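Local coordinates for protein metal-dependent phosphohydrolase, HDOD domain-containing (Geobacter sulfurreducens, PDB 3HC1) that is of unknown function but belongs to the HDOD branch of the HD-type metal-dependent phosphohydrolases and holds two iron ions in a helical fold, at residues L72-A76 / R77-S81; G112-R116 / S117-A121; E177-F181 / G182-E186; A199-R203 / W204-E208; E221-Y225 / K226-I230. All coordinates share one frame; numbering follows the deposited sequence.

Interaction 1: L72-A76 / R77-S81; sequences LYSAA and RPISS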
# COMPACT_ATOMS: atom_id res chain seq x y z
N LEU A 72 1.20 -18.24 -0.01
CA LEU A 72 0.60 -17.27 -0.94
C LEU A 72 1.37 -17.14 -2.25
O LEU A 72 0.78 -16.92 -3.32
CB LEU A 72 0.48 -15.89 -0.24
CG LEU A 72 -0.09 -14.69 -1.04
CD1 LEU A 72 -1.56 -14.88 -1.41
CD2 LEU A 72 0.10 -13.37 -0.23
N TYR A 73 2.69 -17.25 -2.17
CA TYR A 73 3.54 -17.14 -3.36
C TYR A 73 3.81 -18.50 -4.00
O TYR A 73 3.72 -18.64 -5.22
CB TYR A 73 4.85 -16.40 -3.04
CG TYR A 73 4.61 -14.91 -2.94
CD1 TYR A 73 4.17 -14.33 -1.75
CD2 TYR A 73 4.72 -14.10 -4.07
CE1 TYR A 73 3.89 -12.96 -1.66
CE2 TYR A 73 4.46 -12.73 -3.99
CZ TYR A 73 4.05 -12.17 -2.79
OH TYR A 73 3.77 -10.82 -2.75
N SER A 74 4.12 -19.50 -3.16
CA SER A 74 4.69 -20.78 -3.62
C SER A 74 3.69 -21.88 -3.76
O SER A 74 3.90 -22.79 -4.56
CB SER A 74 5.65 -21.33 -2.58
OG SER A 74 6.90 -20.74 -2.69
N ALA A 75 2.66 -21.85 -2.92
CA ALA A 75 1.81 -22.99 -2.73
C ALA A 75 2.68 -24.02 -2.03
O ALA A 75 3.55 -23.65 -1.22
CB ALA A 75 1.27 -23.52 -4.10
N ALA A 76 2.50 -25.30 -2.38
CA ALA A 76 3.19 -26.41 -1.71
C ALA A 76 4.61 -26.69 -2.22
O ALA A 76 5.28 -27.57 -1.70
CB ALA A 76 2.33 -27.69 -1.81
N ARG A 77 5.08 -25.94 -3.21
CA ARG A 77 6.42 -26.18 -3.79
C ARG A 77 7.49 -25.45 -2.96
O ARG A 77 7.41 -24.23 -2.77
CB ARG A 77 6.55 -25.79 -5.28
CG ARG A 77 5.35 -25.11 -5.89
CD ARG A 77 4.62 -25.95 -6.90
NE ARG A 77 4.70 -25.31 -8.20
CZ ARG A 77 3.95 -25.62 -9.25
NH1 ARG A 77 3.04 -26.62 -9.21
NH2 ARG A 77 4.13 -24.91 -10.36
N PRO A 78 8.51 -26.21 -2.49
CA PRO A 78 9.57 -25.67 -1.62
C PRO A 78 10.59 -24.76 -2.30
O PRO A 78 11.38 -25.21 -3.14
CB PRO A 78 10.25 -26.92 -1.05
CG PRO A 78 9.80 -28.07 -1.88
CD PRO A 78 8.59 -27.67 -2.65
N ILE A 79 10.59 -23.49 -1.91
CA ILE A 79 11.54 -22.50 -2.38
C ILE A 79 12.61 -22.32 -1.31
O ILE A 79 12.32 -21.88 -0.22
CB ILE A 79 10.86 -21.16 -2.63
CG1 ILE A 79 9.73 -21.32 -3.65
CG2 ILE A 79 11.86 -20.12 -3.08
CD1 ILE A 79 10.15 -21.93 -4.96
N SER A 80 13.84 -22.70 -1.65
CA SER A 80 14.95 -22.73 -0.69
C SER A 80 16.11 -21.86 -1.12
O SER A 80 16.77 -21.25 -0.28
CB SER A 80 15.41 -24.17 -0.50
OG SER A 80 14.85 -25.04 -1.48
N SER A 81 16.36 -21.79 -2.42
CA SER A 81 17.29 -20.83 -2.99
C SER A 81 16.55 -19.74 -3.75
O SER A 81 15.37 -19.86 -4.08
CB SER A 81 18.25 -21.53 -3.95
OG SER A 81 17.55 -22.12 -5.03
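Ser74 lays its hydroxyl against the flank of Ile79, with OG 3.0 Å from Ile79 CG1, where the chain leaves the short helix 71-74 through a type II' beta turn running from Ser74 to Arg77. Ala75, the first corner of that turn, takes a positive phi of 68° and so breaks the helical course; Ala76 forms the second corner. Beyond it the chain doubles back, bringing the extended residues Arg77 to Ile79 alongside the helix end. The Ser74 side chain fills the bend: its CB sits 3.4 Å from the carbonyl oxygen Arg77 O, while OG, lying beside its own backbone N, reaches across to the isoleucine. Of the branches of Ile79 it is CG1 that comes closest to the hydroxyl; CD1 stands farther off, 4.1 Å from Ser74 OG. Arg77 starts with an almost eclipsed first torsion (chi1 6°), which swings CG back over the turn until it is 3.0 Å from Ser74 O. After that the chain bends twice more, and the exposed arginine rests partly on Tyr88 of helix 82-108. No hydrogen bond joins the two halves of the turn, so its contact is one of packed atoms and backbone shape. Outside it, Ile79 N is bound to Asn69 OD1 and the isoleucine side chain touches Ala68 and Tyr88, which sets the buried part of the bend between helices 58-69 and 82-108. The exposed proline ring is tucked against the second corner, Pro78 CD lying 3.4 Å from Ala76 O.

Interaction 2: G112-R116 / S117-A121; sequences GPLNR and STLWA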
# COMPACT_ATOMS: atom_id res chain seq x y z
N GLY A 112 7.65 5.52 16.72
CA GLY A 112 6.73 6.57 17.04
C GLY A 112 5.52 6.12 17.87
O GLY A 112 5.51 5.00 18.38
N PRO A 113 4.51 7.02 18.03
CA PRO A 113 3.31 6.73 18.83
C PRO A 113 2.46 5.58 18.31
O PRO A 113 1.86 4.89 19.09
CB PRO A 113 2.57 8.07 18.90
CG PRO A 113 3.20 8.95 17.96
CD PRO A 113 4.53 8.42 17.56
N LEU A 114 2.49 5.30 17.01
CA LEU A 114 1.91 4.06 16.50
C LEU A 114 3.00 2.99 16.31
O LEU A 114 4.13 3.29 15.86
CB LEU A 114 1.26 4.33 15.15
CG LEU A 114 -0.26 4.38 15.09
CD1 LEU A 114 -0.80 5.35 16.14
CD2 LEU A 114 -0.69 4.77 13.67
N ASN A 115 2.65 1.74 16.60
CA ASN A 115 3.60 0.66 16.57
C ASN A 115 4.00 0.42 15.12
O ASN A 115 3.17 0.54 14.23
CB ASN A 115 3.03 -0.60 17.21
CG ASN A 115 2.82 -0.47 18.74
OD1 ASN A 115 3.35 0.40 19.37
ND2 ASN A 115 2.02 -1.35 19.31
N ARG A 116 5.26 0.11 14.89
CA ARG A 116 5.75 -0.22 13.57
C ARG A 116 4.88 -1.23 12.85
O ARG A 116 4.54 -1.07 11.67
CB ARG A 116 7.18 -0.76 13.64
CG ARG A 116 8.18 0.26 14.05
CD ARG A 116 9.54 -0.39 14.25
NE ARG A 116 9.67 -1.02 15.56
CZ ARG A 116 10.16 -0.46 16.67
NH1 ARG A 116 10.54 0.82 16.72
NH2 ARG A 116 10.24 -1.21 17.76
N SER A 117 4.53 -2.27 13.58
CA SER A 117 3.78 -3.39 13.03
C SER A 117 2.39 -3.01 12.59
O SER A 117 1.83 -3.65 11.72
CB SER A 117 3.62 -4.49 14.08
OG SER A 117 2.89 -4.00 15.17
N THR A 118 1.80 -2.02 13.23
CA THR A 118 0.46 -1.54 12.87
C THR A 118 0.41 -0.99 11.42
O THR A 118 -0.46 -1.34 10.61
CB THR A 118 0.02 -0.47 13.92
OG1 THR A 118 -0.01 -1.13 15.18
CG2 THR A 118 -1.39 0.13 13.66
N LEU A 119 1.38 -0.15 11.12
CA LEU A 119 1.43 0.49 9.81
C LEU A 119 1.82 -0.52 8.74
O LEU A 119 1.25 -0.50 7.66
CB LEU A 119 2.37 1.71 9.83
CG LEU A 119 1.66 2.99 10.33
CD1 LEU A 119 1.05 2.87 11.74
CD2 LEU A 119 2.60 4.18 10.26
N TRP A 120 2.78 -1.38 9.03
CA TRP A 120 3.18 -2.40 8.08
C TRP A 120 2.07 -3.40 7.74
O TRP A 120 1.77 -3.64 6.56
CB TRP A 120 4.44 -3.12 8.59
CG TRP A 120 4.82 -4.33 7.77
CD1 TRP A 120 4.75 -5.64 8.14
CD2 TRP A 120 5.38 -4.31 6.44
NE1 TRP A 120 5.23 -6.44 7.12
CE2 TRP A 120 5.60 -5.64 6.06
CE3 TRP A 120 5.66 -3.29 5.53
CZ2 TRP A 120 6.11 -5.98 4.80
CZ3 TRP A 120 6.16 -3.61 4.30
CH2 TRP A 120 6.41 -4.97 3.95
N ALA A 121 1.46 -3.98 8.76
CA ALA A 121 0.42 -4.98 8.57
C ALA A 121 -0.73 -4.41 7.73
O ALA A 121 -1.22 -5.04 6.79
CB ALA A 121 -0.11 -5.54 9.97
O HOH W 1 0.07 0.98 17.28
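Arg116 O takes two backbone N-H groups at the start of helix 116-136. Trp120 N comes in almost straight, 3.2 Å from Arg116 O with an N-H...O angle of 170° and in the carbonyl plane, the regular helical bond; Leu119 N, 3.3 Å from the same Arg116 O, adds a weak and strongly bent one. One residue earlier Asn115 holds the N-cap position. Its side chain makes no capping bond, and its backbone carbonyl instead receives a weak bond from the first turn, Thr118 N to Asn115 O at 3.1 Å. A water bridges the loop and the first turn: it accepts from Asn115 N at 2.8 Å and is hydrogen-bonded to Thr118 OG1 at 3.0 Å. The threonine hydroxyl can reach it because OG1 lies beside its own backbone N (chi1 -61°), facing back toward the loop, with the methyl turned elsewhere. Beside these polar groups, Leu114 and Leu119 meet at about a right angle, the CD2 branch of the first against the CD1 branch of the second; Leu119 was modelled in two conformers, so the tightness of that pair is doubtful. Arg116 sends its guanidinium away from the contact, NE to the chain terminus at Leu305 OXT and NH1 to Gly110 O. One turn further along the same helix is His122, an iron ligand, its side chain about 6 Å from that of Thr118. The helix start is thus wedged among others: Leu119 lies on helix 154-162, Leu114 on helix 164-177, and Trp120 against helix 82-108, edge-to-face with Phe107.

Interaction 3: E177-F181 / G182-E186; sequences EKITF and GQAEE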
# COMPACT_ATOMS: atom_id res chain seq x y z
N GLU A 177 -11.80 11.50 20.76
CA GLU A 177 -12.98 12.04 20.08
C GLU A 177 -13.52 11.14 18.93
O GLU A 177 -14.46 11.50 18.19
CB GLU A 177 -12.62 13.42 19.59
CG GLU A 177 -13.61 14.10 18.67
CD GLU A 177 -13.26 15.55 18.47
OE1 GLU A 177 -12.65 16.17 19.38
OE2 GLU A 177 -13.58 16.07 17.38
N LYS A 178 -12.89 9.98 18.77
CA LYS A 178 -13.35 8.95 17.84
C LYS A 178 -13.56 9.47 16.39
O LYS A 178 -14.56 9.15 15.77
CB LYS A 178 -14.64 8.31 18.40
CG LYS A 178 -14.59 8.02 19.91
CD LYS A 178 -13.55 6.94 20.23
CE LYS A 178 -13.27 6.83 21.72
NZ LYS A 178 -12.19 5.81 21.94
N ILE A 179 -12.64 10.31 15.90
CA ILE A 179 -12.64 10.75 14.50
C ILE A 179 -11.55 9.95 13.79
O ILE A 179 -10.80 9.22 14.49
CB ILE A 179 -12.44 12.28 14.36
CG1 ILE A 179 -11.04 12.73 14.80
CG2 ILE A 179 -13.48 13.01 15.21
CD1 ILE A 179 -10.84 14.24 14.73
N THR A 180 -11.46 10.06 12.47
CA THR A 180 -10.43 9.35 11.68
C THR A 180 -9.09 10.07 11.81
O THR A 180 -9.01 11.25 12.17
CB THR A 180 -10.75 9.17 10.19
OG1 THR A 180 -10.71 10.42 9.50
CG2 THR A 180 -12.09 8.45 9.92
N PHE A 181 -8.03 9.35 11.52
CA PHE A 181 -6.70 9.93 11.57
C PHE A 181 -6.62 11.07 10.59
O PHE A 181 -6.09 12.11 10.91
CB PHE A 181 -5.65 8.87 11.26
CG PHE A 181 -5.11 8.20 12.50
CD1 PHE A 181 -5.91 7.35 13.26
CD2 PHE A 181 -3.79 8.39 12.88
CE1 PHE A 181 -5.40 6.72 14.40
CE2 PHE A 181 -3.29 7.78 14.02
CZ PHE A 181 -4.07 6.92 14.75
N GLY A 182 -7.17 10.88 9.39
CA GLY A 182 -7.17 11.93 8.39
C GLY A 182 -7.87 13.20 8.89
O GLY A 182 -7.41 14.31 8.59
N GLN A 183 -8.98 13.04 9.60
CA GLN A 183 -9.69 14.16 10.21
C GLN A 183 -8.84 14.83 11.31
O GLN A 183 -8.63 16.04 11.30
CB GLN A 183 -11.03 13.67 10.78
CG GLN A 183 -12.05 13.24 9.71
CD GLN A 183 -13.32 12.67 10.34
OE1 GLN A 183 -13.28 11.72 11.12
NE2 GLN A 183 -14.45 13.28 10.02
N ALA A 184 -8.32 14.04 12.23
CA ALA A 184 -7.44 14.55 13.27
C ALA A 184 -6.25 15.32 12.65
O ALA A 184 -5.93 16.43 13.08
CB ALA A 184 -6.95 13.45 14.11
N GLU A 185 -5.61 14.73 11.62
CA GLU A 185 -4.50 15.40 10.96
C GLU A 185 -4.93 16.75 10.37
O GLU A 185 -4.25 17.77 10.51
CB GLU A 185 -3.93 14.46 9.86
CG GLU A 185 -3.17 13.31 10.46
CD GLU A 185 -2.92 12.18 9.51
OE1 GLU A 185 -3.21 12.28 8.28
OE2 GLU A 185 -2.52 11.14 10.04
N GLU A 186 -6.07 16.76 9.71
CA GLU A 186 -6.58 17.96 9.10
C GLU A 186 -6.76 19.09 10.15
O GLU A 186 -6.40 20.25 9.90
CB GLU A 186 -7.92 17.65 8.43
CG GLU A 186 -8.60 18.82 7.76
CD GLU A 186 -7.74 19.49 6.72
OE1 GLU A 186 -6.83 18.82 6.17
OE2 GLU A 186 -7.98 20.70 6.46
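The Phe181 ring has the Glu185 carboxylate at its edge, OE2 lying near the ring plane and 4.2 Å from Phe181 CD2, with the two planes almost perpendicular at 83°. Phe248 also meets the ring edge-to-face. Thr180, the residue before Phe181, forms a capping box with Gln183 at the start of helix 181-189. Thr180 N points straight at Gln183 OE1 (2.8 Å, 180°), in the carbonyl plane and on a lone pair. In return Gln183 N donates a hydrogen bond to Thr180 OG1 at 3.1 Å, and that hydroxyl adds a weak bond to the same amide oxygen. The threonine can accept because OG1 sits between its backbone N and carbonyl carbon (chi1 69°), turned toward Gln183 N. Ordinary helical bonds follow: Ala184 N to Thr180 O at 2.9 Å, then Glu185 N to Phe181 O at 2.8 Å. Ile179 covers the cap's flank, its CD1 4.0 Å from Ala184 CB. Glu185 OE1 is hydrogen-bonded to ND1 of the iron ligand His193, a second-shell role; an alanine here would probably leave that nitrogen without its acceptor and the imidazole freer to turn. Phe181 shares backbone hydrogen bonds with the metal-binding Glu249, while Ala184 packs on Val170 and Val174, setting the cap against helix 164-177 beside the iron site.

Interaction 4: A199-R203 / W204-E208; sequences ALAKR and WSLNE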
# COMPACT_ATOMS: atom_id res chain seq x y z
N ALA A 199 3.79 14.52 -1.40
CA ALA A 199 5.00 15.35 -1.41
C ALA A 199 6.23 14.47 -1.30
O ALA A 199 7.22 14.72 -1.92
CB ALA A 199 5.01 16.33 -0.24
N LEU A 200 6.14 13.42 -0.47
CA LEU A 200 7.23 12.47 -0.27
C LEU A 200 7.53 11.60 -1.46
O LEU A 200 8.67 11.50 -1.93
CB LEU A 200 7.00 11.61 1.01
CG LEU A 200 8.17 10.71 1.46
CD1 LEU A 200 9.48 11.44 1.73
CD2 LEU A 200 7.75 9.89 2.66
N ALA A 201 6.50 11.02 -2.02
CA ALA A 201 6.62 10.23 -3.21
C ALA A 201 7.11 11.07 -4.41
O ALA A 201 7.93 10.58 -5.23
CB ALA A 201 5.26 9.55 -3.52
N LYS A 202 6.67 12.32 -4.49
CA LYS A 202 7.17 13.25 -5.52
C LYS A 202 8.64 13.53 -5.32
O LYS A 202 9.40 13.47 -6.27
CB LYS A 202 6.40 14.56 -5.59
CG LYS A 202 4.94 14.44 -6.08
CD LYS A 202 4.82 14.10 -7.58
CE LYS A 202 4.89 15.33 -8.42
NZ LYS A 202 5.26 14.98 -9.79
N ARG A 203 9.06 13.80 -4.08
CA ARG A 203 10.50 13.93 -3.79
C ARG A 203 11.28 12.69 -4.23
O ARG A 203 12.37 12.82 -4.79
CB ARG A 203 10.75 14.24 -2.30
CG ARG A 203 12.15 13.86 -1.85
CD ARG A 203 12.46 14.28 -0.45
NE ARG A 203 12.66 15.69 -0.45
CZ ARG A 203 13.81 16.32 -0.26
NH1 ARG A 203 14.95 15.71 0.05
NH2 ARG A 203 13.78 17.61 -0.36
N TRP A 204 10.71 11.49 -4.04
CA TRP A 204 11.39 10.27 -4.42
C TRP A 204 11.36 9.95 -5.91
O TRP A 204 11.83 8.90 -6.30
CB TRP A 204 10.80 9.05 -3.69
CG TRP A 204 11.06 9.02 -2.22
CD1 TRP A 204 11.99 9.72 -1.51
CD2 TRP A 204 10.37 8.19 -1.27
NE1 TRP A 204 11.91 9.39 -0.17
CE2 TRP A 204 10.91 8.47 0.00
CE3 TRP A 204 9.31 7.28 -1.37
CZ2 TRP A 204 10.48 7.82 1.15
CZ3 TRP A 204 8.86 6.64 -0.21
CH2 TRP A 204 9.44 6.93 1.03
N SER A 205 10.71 10.78 -6.68
CA SER A 205 10.54 10.60 -8.13
C SER A 205 9.70 9.41 -8.52
O SER A 205 9.90 8.87 -9.61
CB SER A 205 11.88 10.59 -8.83
OG SER A 205 12.49 11.83 -8.56
N LEU A 206 8.76 9.03 -7.68
CA LEU A 206 7.85 7.95 -8.05
C LEU A 206 6.83 8.44 -9.10
O LEU A 206 6.45 9.59 -9.10
CB LEU A 206 7.13 7.40 -6.85
CG LEU A 206 8.00 6.86 -5.73
CD1 LEU A 206 7.03 6.45 -4.58
CD2 LEU A 206 8.78 5.72 -6.25
N ASN A 207 6.42 7.56 -10.00
CA ASN A 207 5.44 7.91 -11.04
C ASN A 207 4.17 8.47 -10.42
O ASN A 207 3.76 8.06 -9.36
CB ASN A 207 5.06 6.72 -11.88
CG ASN A 207 6.19 6.22 -12.76
OD1 ASN A 207 7.13 6.95 -13.12
ND2 ASN A 207 6.07 4.96 -13.15
N GLU A 208 3.52 9.37 -11.15
CA GLU A 208 2.31 10.00 -10.64
C GLU A 208 1.16 9.05 -10.45
O GLU A 208 0.26 9.39 -9.68
CB GLU A 208 1.93 11.24 -11.49
CG GLU A 208 2.92 12.35 -11.21
CD GLU A 208 2.67 13.67 -11.90
OE1 GLU A 208 2.09 13.73 -13.03
OE2 GLU A 208 3.14 14.66 -11.28
O HOH W 2 6.88 11.92 -10.08
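A Schellman motif ends helix 193-203: Ser205 takes a positive phi, and two backbone bonds run back into the last turn, Leu206 N to Ala201 O at 3.0 Å and Ser205 N to Lys202 O at 3.0 Å, the latter donor standing well above the carbonyl plane. As often in this motif, apolar groups meet beneath the reversal, here Leu206 CD1 and Ala201 CB, 3.7 Å apart. Trp204 lies flat over the preceding turn. Leu200 CG approaches one face of its indole in a CH-pi contact, 3.9 Å from the centroid of the six-membered ring, CD1 lying toward NE1 and CE2, CD2 toward CZ2 and CH2. The ring's rotation is further fixed by NE1, which is hydrogen-bonded to Pro27 O. On the exposed side Lys202 curls through two bends, so that NZ comes 2.6 Å from Glu208 OE2, on the anti side of the carboxylate; a water that donates to Leu206 O is weakly bound to the same NZ. This salt bridge spans the loop from the last turn of one helix to the first residue of helix 208-216, and each charge probably interacts favourably with its own helix dipole, the ammonium near a C-terminus and the carboxylate at an N-terminus.

Interaction 5: E221-Y225 / K226-I230; sequences EAVPY and KQAAI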
# COMPACT_ATOMS: atom_id res chain seq x y z
N GLU A 221 -13.61 9.75 -5.36
CA GLU A 221 -14.43 10.65 -6.15
C GLU A 221 -13.72 11.94 -6.47
O GLU A 221 -14.14 12.64 -7.42
CB GLU A 221 -15.82 10.86 -5.51
CG GLU A 221 -16.55 9.48 -5.30
CD GLU A 221 -18.01 9.59 -4.93
OE1 GLU A 221 -18.31 9.98 -3.79
OE2 GLU A 221 -18.85 9.25 -5.78
N ALA A 222 -12.63 12.25 -5.77
CA ALA A 222 -11.74 13.41 -6.08
C ALA A 222 -10.75 13.23 -7.26
O ALA A 222 -10.18 14.20 -7.69
CB ALA A 222 -10.93 13.82 -4.82
N VAL A 223 -10.50 12.02 -7.73
CA VAL A 223 -9.48 11.80 -8.76
C VAL A 223 -9.95 12.62 -10.02
O VAL A 223 -11.07 12.46 -10.45
CB VAL A 223 -9.22 10.29 -9.04
CG1 VAL A 223 -8.14 10.07 -10.10
CG2 VAL A 223 -8.75 9.55 -7.76
N PRO A 224 -9.11 13.52 -10.57
CA PRO A 224 -9.58 14.40 -11.68
C PRO A 224 -9.49 13.82 -13.07
O PRO A 224 -9.56 14.55 -14.06
CB PRO A 224 -8.68 15.64 -11.54
CG PRO A 224 -7.41 15.10 -10.98
CD PRO A 224 -7.71 13.81 -10.21
N TYR A 225 -9.39 12.51 -13.17
CA TYR A 225 -9.43 11.84 -14.44
C TYR A 225 -10.15 10.48 -14.37
O TYR A 225 -10.28 9.84 -13.31
CB TYR A 225 -8.00 11.67 -14.97
CG TYR A 225 -7.02 11.12 -13.94
CD1 TYR A 225 -6.94 9.74 -13.67
CD2 TYR A 225 -6.13 11.96 -13.26
CE1 TYR A 225 -6.02 9.21 -12.74
CE2 TYR A 225 -5.17 11.41 -12.32
CZ TYR A 225 -5.14 10.06 -12.07
OH TYR A 225 -4.22 9.51 -11.18
N LYS A 226 -10.51 10.00 -15.55
CA LYS A 226 -11.43 8.89 -15.69
C LYS A 226 -10.72 7.57 -15.51
O LYS A 226 -11.25 6.65 -14.94
CB LYS A 226 -12.07 8.97 -17.11
CG LYS A 226 -13.12 7.92 -17.41
CD LYS A 226 -13.49 7.94 -18.90
CE LYS A 226 -14.78 7.20 -19.16
NZ LYS A 226 -14.79 6.66 -20.55
N GLN A 227 -9.51 7.45 -16.03
CA GLN A 227 -8.81 6.20 -15.91
C GLN A 227 -8.11 6.17 -14.56
O GLN A 227 -6.92 6.47 -14.45
CB GLN A 227 -7.85 6.02 -17.06
CG GLN A 227 -8.59 5.91 -18.41
CD GLN A 227 -8.53 4.52 -18.98
OE1 GLN A 227 -8.80 3.54 -18.28
NE2 GLN A 227 -8.15 4.42 -20.26
N ALA A 228 -8.88 5.76 -13.55
CA ALA A 228 -8.45 5.81 -12.16
C ALA A 228 -8.61 4.45 -11.46
O ALA A 228 -8.88 4.42 -10.25
CB ALA A 228 -9.22 6.94 -11.43
N ALA A 229 -8.36 3.35 -12.19
CA ALA A 229 -8.51 1.94 -11.69
C ALA A 229 -7.62 1.68 -10.51
O ALA A 229 -8.10 1.22 -9.50
CB ALA A 229 -8.24 0.90 -12.74
N ILE A 230 -6.34 2.04 -10.58
CA ILE A 230 -5.43 1.72 -9.48
C ILE A 230 -5.86 2.41 -8.19
O ILE A 230 -5.93 1.77 -7.16
CB ILE A 230 -3.94 2.03 -9.82
CG1 ILE A 230 -3.45 1.13 -11.00
CG2 ILE A 230 -3.08 1.78 -8.59
CD1 ILE A 230 -2.12 1.52 -11.62
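Tyr225 turns one edge of its ring toward the backbone of Gln227, whose O lies near the ring plane, 3.4 Å from Tyr225 CE1. Over one face of the same ring stands Val223, with CG1 3.5 Å above the plane and offset toward the rim. Ala228 completes the trio: its methyl is 3.6 Å from Val223 CG1 and 4.1 Å from Tyr225 CE1, approaching the ring obliquely. The aromatic group is folded back over the bend because CG sits between the backbone N and the carbonyl carbon (chi1 48°). What brings Ala228 round to face it is an inverse gamma turn centred on Gln227, closed by a weak bond from Ala228 N to Lys226 O. The tyrosine hydroxyl is held by Asp212 OD2; a leucine in its place would probably leave that carboxylate without its hydroxyl partner and Val223 CG1 without a ring to lie on. Ser273 OG bonds both Lys226 O and Ala228 N, tying the turn to helix 266-273, on which Ala228 also packs. Val223 leans on Tyr216 of helix 208-216, and the chain then enters helix 229-243, where Ile230 fits against helix 142-150.

How the interactions relate
All five contacts are local joints at helix ends, each partly buried, as where buried Ser74 and Ile79 adjoin exposed Arg77 in interaction 1. Interactions 2 and 3 lie at helix starts near the irons and touch, Leu114 CD1 lying 3.9 Å from Phe181 CZ; both pack on helix 164-177. A capping box holds the start in interaction 3, whereas in interaction 2 a water bridges loop and helix. Interaction 4 ends a helix instead, and is the one with a salt bridge across it, on its exposed side. Helix 208-216 connects it to interaction 5, mainly apolar and aromatic. Interaction 1, likewise without a hydrogen bond across it, lies away from the metals.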